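Local coordinates for protein chaperone SycD (Chlamydia pneumoniae, PDB 4NRH) that probably acts as a type III secretion chaperone that, in complex with the gatekeeper CopN, directs secretion of translocator proteins, at residues D29-Y34 and F83-F88. Sequence-based numbering, arbitrary orientation.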
loop_
_atom_site.group_PDB
_atom_site.type_symbol
_atom_site.label_atom_id
_atom_site.label_comp_id
_atom_site.label_asym_id
_atom_site.label_seq_id
_atom_site.Cartn_x
_atom_site.Cartn_y
_atom_site.Cartn_z
ATOM N N ASP D 29 -3.720 0.776 -5.213
ATOM C CA ASP D 29 -4.784 -0.222 -5.203
ATOM C C ASP D 29 -5.489 -0.304 -6.551
ATOM O O ASP D 29 -5.917 -1.379 -6.974
ATOM C CB ASP D 29 -5.803 0.087 -4.106
ATOM C CG ASP D 29 -5.313 -0.304 -2.727
ATOM O OD1 ASP D 29 -4.411 -1.162 -2.638
ATOM O OD2 ASP D 29 -5.833 0.245 -1.733
ATOM N N ASP D 30 -5.608 0.839 -7.219
ATOM C CA ASP D 30 -6.439 0.948 -8.411
ATOM C C ASP D 30 -5.626 1.526 -9.567
ATOM O O ASP D 30 -5.564 2.742 -9.745
ATOM C CB ASP D 30 -7.668 1.819 -8.126
ATOM C CG ASP D 30 -8.704 1.770 -9.240
ATOM O OD1 ASP D 30 -8.386 1.305 -10.353
ATOM O OD2 ASP D 30 -9.849 2.204 -8.996
ATOM N N LEU D 31 -5.003 0.647 -10.344
ATOM C CA LEU D 31 -4.159 1.074 -11.456
ATOM C C LEU D 31 -4.962 1.754 -12.564
ATOM O O LEU D 31 -4.421 2.563 -13.316
ATOM C CB LEU D 31 -3.385 -0.115 -12.029
ATOM C CG LEU D 31 -2.226 -0.630 -11.172
ATOM C CD1 LEU D 31 -1.428 -1.679 -11.928
ATOM C CD2 LEU D 31 -1.327 0.518 -10.735
ATOM N N GLU D 32 -6.246 1.425 -12.667
ATOM C CA GLU D 32 -7.115 2.077 -13.641
ATOM C C GLU D 32 -7.239 3.567 -13.341
ATOM O O GLU D 32 -7.103 4.406 -14.230
ATOM C CB GLU D 32 -8.500 1.431 -13.660
ATOM C CG GLU D 32 -9.433 2.049 -14.685
ATOM C CD GLU D 32 -10.852 1.527 -14.588
ATOM O OE1 GLU D 32 -11.095 0.592 -13.797
ATOM O OE2 GLU D 32 -11.728 2.057 -15.303
ATOM N N SER D 33 -7.500 3.884 -12.078
ATOM C CA SER D 33 -7.631 5.268 -11.639
ATOM C C SER D 33 -6.275 5.965 -11.673
ATOM O O SER D 33 -6.178 7.154 -11.975
ATOM C CB SER D 33 -8.227 5.331 -10.233
ATOM O OG SER D 33 -8.254 6.661 -9.749
ATOM N N TYR D 34 -5.233 5.208 -11.346
ATOM C CA TYR D 34 -3.869 5.720 -11.290
ATOM C C TYR D 34 -3.355 6.138 -12.670
ATOM O O TYR D 34 -2.554 7.065 -12.788
ATOM C CB TYR D 34 -2.950 4.662 -10.668
ATOM C CG TYR D 34 -1.482 5.026 -10.622
ATOM C CD1 TYR D 34 -0.962 5.757 -9.562
ATOM C CD2 TYR D 34 -0.610 4.606 -11.618
ATOM C CE1 TYR D 34 0.378 6.083 -9.507
ATOM C CE2 TYR D 34 0.735 4.924 -11.570
ATOM C CZ TYR D 34 1.223 5.664 -10.513
ATOM O OH TYR D 34 2.560 5.987 -10.459
ATOM N N PHE D 83 -1.442 -5.756 -18.511
ATOM C CA PHE D 83 -0.876 -4.644 -19.271
ATOM C C PHE D 83 -0.806 -3.352 -18.458
ATOM O O PHE D 83 0.118 -2.560 -18.632
ATOM C CB PHE D 83 -1.667 -4.418 -20.563
ATOM C CG PHE D 83 -1.558 -5.551 -21.542
ATOM C CD1 PHE D 83 -0.330 -6.139 -21.801
ATOM C CD2 PHE D 83 -2.675 -6.023 -22.211
ATOM C CE1 PHE D 83 -0.219 -7.183 -22.699
ATOM C CE2 PHE D 83 -2.571 -7.069 -23.111
ATOM C CZ PHE D 83 -1.342 -7.649 -23.354
ATOM N N ARG D 84 -1.781 -3.138 -17.580
ATOM C CA ARG D 84 -1.747 -1.982 -16.687
ATOM C C ARG D 84 -0.532 -2.030 -15.762
ATOM O O ARG D 84 0.103 -1.007 -15.513
ATOM C CB ARG D 84 -3.033 -1.885 -15.862
ATOM C CG ARG D 84 -4.259 -1.479 -16.665
ATOM C CD ARG D 84 -5.308 -0.838 -15.771
ATOM N NE ARG D 84 -6.427 -0.298 -16.538
ATOM C CZ ARG D 84 -7.674 -0.751 -16.464
ATOM N NH1 ARG D 84 -7.971 -1.752 -15.647
ATOM N NH2 ARG D 84 -8.626 -0.199 -17.204
ATOM N N TRP D 85 -0.219 -3.219 -15.252
ATOM C CA TRP D 85 0.971 -3.408 -14.427
ATOM C C TRP D 85 2.243 -3.106 -15.215
ATOM O O TRP D 85 3.161 -2.462 -14.709
ATOM C CB TRP D 85 1.028 -4.835 -13.871
ATOM C CG TRP D 85 0.252 -5.020 -12.600
ATOM C CD1 TRP D 85 -0.891 -5.746 -12.435
ATOM C CD2 TRP D 85 0.569 -4.470 -11.315
ATOM N NE1 TRP D 85 -1.306 -5.683 -11.126
ATOM C CE2 TRP D 85 -0.427 -4.905 -10.418
ATOM C CE3 TRP D 85 1.597 -3.652 -10.837
ATOM C CZ2 TRP D 85 -0.426 -4.549 -9.072
ATOM C CZ3 TRP D 85 1.598 -3.300 -9.498
ATOM C CH2 TRP D 85 0.592 -3.749 -8.632
ATOM N N LEU D 86 2.289 -3.585 -16.455
ATOM C CA LEU D 86 3.428 -3.348 -17.335
ATOM C C LEU D 86 3.610 -1.860 -17.602
ATOM O O LEU D 86 4.728 -1.345 -17.588
ATOM C CB LEU D 86 3.249 -4.098 -18.653
ATOM C CG LEU D 86 3.513 -5.602 -18.612
ATOM C CD1 LEU D 86 3.123 -6.233 -19.933
ATOM C CD2 LEU D 86 4.974 -5.875 -18.292
ATOM N N VAL D 87 2.497 -1.178 -17.848
ATOM C CA VAL D 87 2.508 0.257 -18.089
ATOM C C VAL D 87 2.933 1.001 -16.824
ATOM O O VAL D 87 3.632 2.013 -16.888
ATOM C CB VAL D 87 1.116 0.744 -18.565
ATOM C CG1 VAL D 87 0.903 2.208 -18.233
ATOM C CG2 VAL D 87 0.946 0.491 -20.057
ATOM N N PHE D 88 2.536 0.468 -15.673
ATOM C CA PHE D 88 2.940 1.023 -14.385
ATOM C C PHE D 88 4.453 0.948 -14.202
ATOM O O PHE D 88 5.076 1.888 -13.708
ATOM C CB PHE D 88 2.227 0.290 -13.242
ATOM C CG PHE D 88 2.797 0.580 -11.879
ATOM C CD1 PHE D 88 2.391 1.698 -11.169
ATOM C CD2 PHE D 88 3.719 -0.278 -11.299
ATOM C CE1 PHE D 88 2.909 1.966 -9.915
ATOM C CE2 PHE D 88 4.239 -0.016 -10.045
ATOM C CZ PHE D 88 3.833 1.107 -9.352
#
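Leu31 packs against Arg84, Trp85 and Phe88 on helix 76-89. Its CD1 sits over one face of the Trp85 indole, 3.7 Å from the centre of the five-membered ring, a CH-pi contact. The other methyl, CD2, meets Phe88 CD1 at 3.9 Å. Leu31 CD1 also reaches the helix backbone, 4.0 Å from Arg84 C. Arg84 runs alongside Glu32, both side chains pointing the same way. Glu32 CB lies over the centre of one face of the guanidinium; CG, anti to the backbone N (chi1 -178°), continues across it, 3.5 Å from Arg84 NH2. The carboxylate and guanidinium planes are nearly parallel, but no N-H of Arg84 points at Glu32 OE2, which lies 4.3 Å from Arg84 NH2, beyond a salt bridge, and accepts a hydrogen bond from Gln112 NE2. At the far end, Tyr34 CE2 approaches the edge of the Phe88 ring, 3.6 Å from CD1. Asp30 caps the short helix through two weak bonds from Glu32 N and Ser33 N to OD1. The contact packs helix 31-35 against helix 76-89 of this TPR-family chaperone. Helix 94-106 and helix 57-72 contact other residues of helix 76-89, helix 9-19 touches Trp85, and CopN packs on Tyr34 and Phe88.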